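Local coordinates for protein phosphoheptose isomerase (Neisseria gonorrhoeae, PDB 5I01) that catalyses, as a zinc-dependent homotetramer of the SIS family, the isomerisation of sedoheptulose 7-phosphate to D-glycero-D-manno-heptose 7-phosphate, which opens the heptose biosynthesis pathway, at residues Val168-Arg172 / Thr173-Gln177; Phe14-Ser17 / Ile18-Lys21; Gly125-Ala128 / Asn129-Glu132; Asn179-Leu182 / Leu183-Met187. The protein carries 1 engineered substitution. One frame throughout, in Å; residues are numbered along the deposited sequence.

Contact 1: residues Val168-Arg172 / Thr173-Gln177; sequences VPHPR and TARIQ. With ZN (zinc ion), chain H.
His170 and Arg175 run side by side and point the same way, the imidazole resting on the aliphatic base of the arginine. CB of Arg175 sits over a face of the ring, 4.0 Å from the centroid of His170 and 30° off the ring normal, a CH-pi contact, while CG of Arg175 comes to 3.5 Å from His170 CE1. The ring is steadied by a hydrogen bond from Arg172 N to ND1 of His170 (3.3 Å), the donor lying tilted from the ring plane. Beyond CG the Arg175 chain bends at chi2 and chi3, turning its guanidinium 67° from the imidazole plane. There it forms salt bridges with Glu178 and with Glu16 of helix 6-27, and NH2 of Arg175 lies over a face of the guanidinium of Arg172, whose chain is extended, 4.3 Å from Arg172 NE. Glu16, which also forms a long, weak ion pair with Arg172, probably eases this approach of like charges. This is a strand-to-helix junction of the alpha/beta SIS fold: strand 164-168 leaves the sheet, two prolines stiffen the loop, and Arg172 takes the N-cap position of helix 173-193. Its carbonyl starts the helix by accepting Ile176 N at 3.1 Å. Beta-branched Ile176 suits the inner side of the turn: with CG1 beside the backbone N (chi1 -64°), CD1 of Ile176 reaches 3.3 Å from His170 O, and CG2 faces Val168 CB at 4.2 Å. Gln177 points away from the loop and offers OE1 to a zinc ion at 2.0 Å, a site completed by His63, Glu67 and His185 of a second subunit.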
# COMPACT_ATOMS: atom_id res chain seq x y z
N VAL A 168 16.68 8.33 -19.92
CA VAL A 168 17.98 7.85 -19.51
C VAL A 168 18.50 6.97 -20.65
O VAL A 168 17.94 5.91 -20.90
CB VAL A 168 17.88 7.04 -18.21
CG1 VAL A 168 19.24 6.47 -17.82
CG2 VAL A 168 17.33 7.91 -17.08
N PRO A 169 19.57 7.41 -21.35
CA PRO A 169 20.04 6.62 -22.50
C PRO A 169 20.92 5.46 -22.04
O PRO A 169 22.15 5.56 -22.04
CB PRO A 169 20.81 7.66 -23.32
CG PRO A 169 21.42 8.54 -22.28
CD PRO A 169 20.42 8.60 -21.14
N HIS A 170 20.28 4.38 -21.60
CA HIS A 170 21.00 3.21 -21.11
C HIS A 170 20.16 1.95 -21.32
O HIS A 170 18.95 2.02 -21.25
CB HIS A 170 21.36 3.38 -19.62
CG HIS A 170 22.52 2.53 -19.21
ND1 HIS A 170 22.37 1.24 -18.77
CD2 HIS A 170 23.86 2.76 -19.23
CE1 HIS A 170 23.56 0.71 -18.52
NE2 HIS A 170 24.48 1.62 -18.78
N PRO A 171 20.81 0.81 -21.64
CA PRO A 171 20.04 -0.42 -21.86
C PRO A 171 19.46 -1.10 -20.60
O PRO A 171 18.35 -1.62 -20.64
CB PRO A 171 21.08 -1.35 -22.52
CG PRO A 171 22.39 -0.84 -22.08
CD PRO A 171 22.21 0.65 -22.07
N ARG A 172 20.24 -1.15 -19.54
CA ARG A 172 19.89 -1.91 -18.33
C ARG A 172 18.90 -1.20 -17.36
O ARG A 172 19.13 -0.08 -16.87
CB ARG A 172 21.17 -2.33 -17.60
CG ARG A 172 21.03 -3.58 -16.77
CD ARG A 172 22.38 -4.07 -16.30
NE ARG A 172 22.29 -5.09 -15.25
CZ ARG A 172 23.32 -5.77 -14.75
NH1 ARG A 172 24.56 -5.55 -15.19
NH2 ARG A 172 23.12 -6.67 -13.79
N THR A 173 17.79 -1.90 -17.11
CA THR A 173 16.72 -1.49 -16.19
C THR A 173 17.20 -0.96 -14.83
O THR A 173 16.78 0.10 -14.40
CB THR A 173 15.80 -2.70 -15.95
OG1 THR A 173 15.44 -3.26 -17.22
CG2 THR A 173 14.52 -2.29 -15.19
N ALA A 174 18.07 -1.73 -14.17
CA ALA A 174 18.64 -1.34 -12.89
C ALA A 174 19.33 0.04 -12.95
O ALA A 174 19.13 0.87 -12.08
CB ALA A 174 19.60 -2.41 -12.39
N ARG A 175 20.12 0.29 -13.99
CA ARG A 175 20.79 1.59 -14.14
C ARG A 175 19.79 2.72 -14.43
O ARG A 175 19.99 3.85 -13.99
CB ARG A 175 21.82 1.53 -15.27
CG ARG A 175 22.91 0.48 -15.07
CD ARG A 175 23.83 0.82 -13.93
NE ARG A 175 23.37 0.32 -12.64
CZ ARG A 175 23.48 -0.94 -12.22
NH1 ARG A 175 23.03 -1.27 -11.01
NH2 ARG A 175 24.02 -1.89 -12.97
N ILE A 176 18.72 2.41 -15.15
CA ILE A 176 17.69 3.39 -15.47
C ILE A 176 16.93 3.82 -14.20
O ILE A 176 16.76 5.02 -13.98
CB ILE A 176 16.71 2.87 -16.55
CG1 ILE A 176 17.46 2.64 -17.87
CG2 ILE A 176 15.58 3.85 -16.78
CD1 ILE A 176 16.84 1.57 -18.73
N GLN A 177 16.49 2.86 -13.39
CA GLN A 177 15.84 3.17 -12.10
C GLN A 177 16.72 4.07 -11.22
O GLN A 177 16.23 5.04 -10.67
CB GLN A 177 15.49 1.88 -11.32
CG GLN A 177 14.21 1.21 -11.80
CD GLN A 177 14.09 -0.27 -11.39
OE1 GLN A 177 14.91 -0.83 -10.64
NE2 GLN A 177 13.04 -0.92 -11.91
ZN ZN H . 15.09 -2.46 -9.49

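Contact 2: residues Phe14-Ser17 / Ile18-Lys21; sequences FAES and IRAK
Four backbone hydrogen bonds knit Phe14-Ser17 to Ile18-Lys21 as successive i to i+4 links of helix 6-27; the straightest runs from Arg19 N to Ala15 O (2.9 Å, 176°). Of the polar side chains, Glu16 gives OE1 to a salt bridge with Arg175, and Ser17 OG hydrogen-bonds Glu178, both on the same chain. Lys21 reaches Glu178 O by a weak bond, its NZ standing 3.9 Å from Ser17 OG. Glu16 and Arg19 cross obliquely, with carboxylate and guanidinium planes 47° apart. The bend at chi3 (-54°) folds the Arg19 guanidinium back along the helix, laying one face over Glu16 CA, and its NH2 lies 3.6 Å from Glu16 CG. OE2 of Glu16 remains 4.6 Å from NH2 of Arg19 and well out of the guanidinium plane. Ile18 packs its CG1 3.4 Å from Phe14 O, its branched chain lying against the preceding turn. Small Ser17 and Ala20 suit the close approach of helix 173-193 and of His170, whereas Phe14 and Ile18 face a second subunit. Between their charged groups, Glu16 and Arg19 probably attract only through space, no N-H pointing at OE2, and the directed bonds of Glu16 and Ser17 serve to tie this helix to helix 173-193.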
# COMPACT_ATOMS: atom_id res chain seq x y z
N PHE A 14 28.86 -0.80 -9.45
CA PHE A 14 29.30 0.57 -9.13
C PHE A 14 29.87 1.32 -10.35
O PHE A 14 29.45 2.44 -10.65
CB PHE A 14 30.36 0.57 -8.02
CG PHE A 14 29.80 0.50 -6.63
CD1 PHE A 14 29.35 1.65 -5.98
CD2 PHE A 14 29.74 -0.71 -5.94
CE1 PHE A 14 28.83 1.59 -4.69
CE2 PHE A 14 29.22 -0.78 -4.65
CZ PHE A 14 28.77 0.38 -4.02
N ALA A 15 30.83 0.69 -11.03
CA ALA A 15 31.47 1.32 -12.19
C ALA A 15 30.46 1.61 -13.29
O ALA A 15 30.42 2.72 -13.82
CB ALA A 15 32.62 0.47 -12.73
N GLU A 16 29.61 0.63 -13.58
CA GLU A 16 28.54 0.81 -14.55
C GLU A 16 27.59 1.94 -14.14
O GLU A 16 27.20 2.76 -14.98
CB GLU A 16 27.77 -0.49 -14.80
CG GLU A 16 26.94 -0.46 -16.09
CD GLU A 16 26.01 -1.65 -16.26
OE1 GLU A 16 25.47 -2.14 -15.25
OE2 GLU A 16 25.80 -2.09 -17.41
N SER A 17 27.23 2.00 -12.85
CA SER A 17 26.33 3.05 -12.33
C SER A 17 26.96 4.44 -12.40
O SER A 17 26.29 5.41 -12.73
CB SER A 17 25.89 2.75 -10.89
OG SER A 17 24.85 3.63 -10.48
N ILE A 18 28.24 4.53 -12.08
CA ILE A 18 29.00 5.77 -12.28
C ILE A 18 29.00 6.18 -13.77
O ILE A 18 28.60 7.30 -14.08
CB ILE A 18 30.44 5.67 -11.71
CG1 ILE A 18 30.39 5.65 -10.17
CG2 ILE A 18 31.31 6.84 -12.18
CD1 ILE A 18 31.58 4.99 -9.52
N ARG A 19 29.40 5.27 -14.66
CA ARG A 19 29.41 5.55 -16.12
C ARG A 19 28.06 6.07 -16.61
O ARG A 19 28.01 7.04 -17.36
CB ARG A 19 29.76 4.31 -16.95
CG ARG A 19 31.22 3.87 -16.88
CD ARG A 19 31.62 3.07 -18.11
NE ARG A 19 30.75 1.92 -18.37
CZ ARG A 19 30.77 0.76 -17.71
NH1 ARG A 19 31.60 0.54 -16.69
NH2 ARG A 19 29.93 -0.20 -18.09
N ALA A 20 26.99 5.41 -16.17
CA ALA A 20 25.61 5.77 -16.56
C ALA A 20 25.23 7.18 -16.16
O ALA A 20 24.56 7.87 -16.91
CB ALA A 20 24.62 4.78 -15.99
N LYS A 21 25.67 7.60 -14.98
CA LYS A 21 25.36 8.94 -14.48
C LYS A 21 26.22 10.02 -15.11
O LYS A 21 25.75 11.13 -15.30
CB LYS A 21 25.46 8.99 -12.94
CG LYS A 21 24.24 8.39 -12.26
CD LYS A 21 24.24 8.68 -10.77
CE LYS A 21 22.92 8.27 -10.13
NZ LYS A 21 22.58 6.84 -10.37

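Contact 3: residues Gly125-Ala128 / Asn129-Glu132; sequences GNSA and NVIE
Ile131 leans back over the start of its own helix, and its side chain runs back along the carbonyls of Ala128, Ser127 and Asn126. At the root, CB of Ile131 lies 3.5 Å from Ala128 O. CG1, beside the backbone N (chi1 -69°), comes to 3.3 Å from Ser127 O, the same oxygen that accepts Ile131 N in a hydrogen bond of 2.9 Å. CD1 at the tip extends to 3.8 Å from Asn126 O, so the aliphatic chain lies along the N-cap carbonyl of Ser127 and the loop carbonyl of Asn126 before it. Ser127 holds the N-cap position without a capping bond: OG instead hydrogen-bonds Ser122, and CB of Ser127 rests 3.6 Å from Val130 CG2. Ser127, like Ser122, is predicted to bind substrate, consistent with the serine- and threonine-rich loop that receives the sugar phosphate in SIS domains. Glu132 N closes the next turn on Ala128 O at 3.1 Å. Asn129 takes the crowded chi1 position (56°), turning its amide back toward Ser127, with OD1 4.0 Å from Ser127 CB; that oxygen accepts a hydrogen bond from Asn54. Gly125 has positive phi, a conformation glycine adopts easily, as the chain turns out of strand 117-122. From there helix 128-139 sets out, Val130 and Ile131 packing on helix 153-158, while Ser127 and Asn129 meet Asn96 of a third subunit.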
# COMPACT_ATOMS: atom_id res chain seq x y z
N GLY A 125 9.76 2.70 -21.71
CA GLY A 125 8.87 3.59 -22.46
C GLY A 125 7.72 2.86 -23.16
O GLY A 125 7.01 3.48 -23.95
N ASN A 126 7.53 1.57 -22.86
CA ASN A 126 6.52 0.73 -23.53
C ASN A 126 5.47 0.14 -22.58
O ASN A 126 4.64 -0.67 -23.02
CB ASN A 126 7.23 -0.42 -24.28
CG ASN A 126 8.16 0.08 -25.39
OD1 ASN A 126 7.81 0.96 -26.17
ND2 ASN A 126 9.34 -0.50 -25.45
N SER A 127 5.48 0.54 -21.31
CA SER A 127 4.51 0.05 -20.32
C SER A 127 3.09 0.41 -20.75
O SER A 127 2.73 1.60 -20.82
CB SER A 127 4.79 0.63 -18.93
OG SER A 127 5.96 0.07 -18.38
N ALA A 128 2.29 -0.63 -21.02
CA ALA A 128 0.91 -0.48 -21.50
C ALA A 128 0.03 0.39 -20.59
O ALA A 128 -0.69 1.27 -21.09
CB ALA A 128 0.27 -1.85 -21.69
N ASN A 129 0.08 0.15 -19.27
CA ASN A 129 -0.72 0.97 -18.34
C ASN A 129 -0.26 2.42 -18.19
O ASN A 129 -1.10 3.30 -17.97
CB ASN A 129 -0.92 0.31 -16.96
CG ASN A 129 0.37 -0.05 -16.27
OD1 ASN A 129 1.46 0.30 -16.71
ND2 ASN A 129 0.24 -0.77 -15.16
N VAL A 130 1.03 2.67 -18.35
CA VAL A 130 1.56 4.05 -18.37
C VAL A 130 1.20 4.79 -19.67
O VAL A 130 0.90 5.98 -19.63
CB VAL A 130 3.08 4.10 -18.15
CG1 VAL A 130 3.56 5.56 -18.08
CG2 VAL A 130 3.46 3.33 -16.89
N ILE A 131 1.21 4.08 -20.81
CA ILE A 131 0.71 4.62 -22.10
C ILE A 131 -0.76 5.05 -22.00
O ILE A 131 -1.11 6.18 -22.37
CB ILE A 131 0.87 3.60 -23.26
CG1 ILE A 131 2.36 3.39 -23.61
CG2 ILE A 131 0.06 4.02 -24.50
CD1 ILE A 131 2.63 2.16 -24.46
N GLU A 132 -1.63 4.15 -21.53
CA GLU A 132 -3.05 4.49 -21.37
C GLU A 132 -3.26 5.69 -20.43
O GLU A 132 -4.16 6.51 -20.66
CB GLU A 132 -3.88 3.27 -20.92
CG GLU A 132 -4.28 2.33 -22.05
CD GLU A 132 -5.48 2.84 -22.86
OE1 GLU A 132 -6.59 3.00 -22.29
OE2 GLU A 132 -5.33 3.07 -24.08

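Contact 4: residues Asn179-Leu182 / Leu183-Met187; sequences NHIL and LIHAM. With ZN (zinc ion), chain E.
Four i to i+4 hydrogen bonds, from Asn179 O to Leu183 N through Leu182 O to Ala186 N, all between 2.9 and 3.0 Å, carry regular alpha-helix through Asn179-Met187. Against this frame His185 stands as the metal ligand: NE2 binds a zinc ion at 2.2 Å, and His63 and Glu67 of the same chain with Gln177 of a second subunit complete the site. CG of His185 is beside the backbone N (chi1 -78°), which lays a ring face over Ile181 O, 3.4 Å from CG. The Ile181 side chain slants past this ring, its CG1 reaching 3.9 Å from CE1 of His185, so a hydrocarbon flank borders the imidazole. The other nitrogen, ND1 of His185, hydrogen-bonds Glu178 of the second subunit, a second-shell partner that, with the metal bond at NE2, holds the ring's rotation. Ile181 also meets Ile184, CD1 to CD1 at 4.3 Å. His180 hydrogen-bonds Thr148 O through NE2; at the edge of its ring, near the plane, comes Leu183 CD1, 4.5 Å from CD2 of His180. Leucine and isoleucine suit these buried positions because their hydrocarbon branches pack against the neighbouring helices and strand. Around the stretch, Leu183 and Met187 lie on strand 164-168 and helix 29-44, Ile181 and Ile184 on helix 56-69, and Asn179 and Leu182 on helix 6-27, while Leu182 also packs against Arg175 of the second subunit.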
# COMPACT_ATOMS: atom_id res chain seq x y z
N ASN A 179 19.14 6.18 -12.07
CA ASN A 179 19.13 7.54 -12.64
C ASN A 179 17.77 8.24 -12.41
O ASN A 179 17.72 9.44 -12.17
CB ASN A 179 19.48 7.52 -14.14
CG ASN A 179 20.96 7.33 -14.40
OD1 ASN A 179 21.64 8.24 -14.88
ND2 ASN A 179 21.46 6.16 -14.06
N HIS A 180 16.67 7.49 -12.50
CA HIS A 180 15.35 8.05 -12.25
C HIS A 180 15.22 8.69 -10.86
O HIS A 180 14.65 9.78 -10.72
CB HIS A 180 14.25 7.00 -12.45
CG HIS A 180 13.91 6.73 -13.88
ND1 HIS A 180 13.08 5.69 -14.26
CD2 HIS A 180 14.26 7.36 -15.02
CE1 HIS A 180 12.95 5.70 -15.57
NE2 HIS A 180 13.66 6.70 -16.06
N ILE A 181 15.73 8.00 -9.84
CA ILE A 181 15.60 8.51 -8.47
C ILE A 181 16.49 9.74 -8.24
O ILE A 181 16.09 10.65 -7.53
CB ILE A 181 15.81 7.41 -7.39
CG1 ILE A 181 15.27 7.87 -6.04
CG2 ILE A 181 17.27 7.00 -7.23
CD1 ILE A 181 13.76 8.04 -6.05
N LEU A 182 17.67 9.76 -8.87
CA LEU A 182 18.50 10.96 -8.90
C LEU A 182 17.71 12.12 -9.52
O LEU A 182 17.65 13.20 -8.94
CB LEU A 182 19.81 10.71 -9.68
CG LEU A 182 20.67 11.93 -10.05
CD1 LEU A 182 21.03 12.74 -8.81
CD2 LEU A 182 21.92 11.52 -10.80
N LEU A 183 17.12 11.88 -10.70
CA LEU A 183 16.33 12.90 -11.40
C LEU A 183 15.20 13.46 -10.52
O LEU A 183 15.02 14.67 -10.44
CB LEU A 183 15.75 12.35 -12.72
CG LEU A 183 16.73 12.12 -13.87
CD1 LEU A 183 16.03 11.45 -15.04
CD2 LEU A 183 17.35 13.42 -14.33
N ILE A 184 14.47 12.57 -9.86
CA ILE A 184 13.41 12.96 -8.92
C ILE A 184 13.94 13.87 -7.82
O ILE A 184 13.33 14.89 -7.52
CB ILE A 184 12.71 11.72 -8.32
CG1 ILE A 184 11.75 11.15 -9.38
CG2 ILE A 184 11.98 12.04 -7.02
CD1 ILE A 184 11.22 9.76 -9.08
N HIS A 185 15.06 13.48 -7.22
CA HIS A 185 15.69 14.25 -6.14
C HIS A 185 16.11 15.64 -6.59
O HIS A 185 15.90 16.60 -5.87
CB HIS A 185 16.89 13.50 -5.55
CG HIS A 185 16.50 12.41 -4.61
ND1 HIS A 185 17.29 11.31 -4.37
CD2 HIS A 185 15.39 12.25 -3.85
CE1 HIS A 185 16.69 10.52 -3.49
NE2 HIS A 185 15.53 11.07 -3.16
N ALA A 186 16.69 15.72 -7.78
CA ALA A 186 17.09 16.99 -8.38
C ALA A 186 15.89 17.90 -8.67
O ALA A 186 15.99 19.11 -8.51
CB ALA A 186 17.90 16.74 -9.64
N MET A 187 14.77 17.31 -9.10
CA MET A 187 13.51 18.04 -9.34
C MET A 187 12.90 18.58 -8.04
O MET A 187 12.52 19.76 -7.97
CB MET A 187 12.48 17.16 -10.08
CG MET A 187 12.75 16.97 -11.56
SD MET A 187 11.43 16.13 -12.50
CE MET A 187 11.43 14.46 -11.85
ZN ZN E . 14.40 10.62 -1.31

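Along the chain the order is contact 2, contact 3, contact 1, contact 4. Contacts 1 and 4 share helix 173-193, their centres about 13 Å apart, and meet where Val168 packs on Asn179 and His180. Contact 2, on helix 6-27, touches both, with centres about 10 Å from contact 1 and 15 Å from contact 4; all three border the second subunit. Contact 3 stands apart, about 27 Å from contact 2 between centres, at the end of central strand 117-122 and beside a third subunit. Contacts 1 and 4 each give a ligand to a different zinc ion, so each metal site is shared by two subunits and their pairing is needed to complete it.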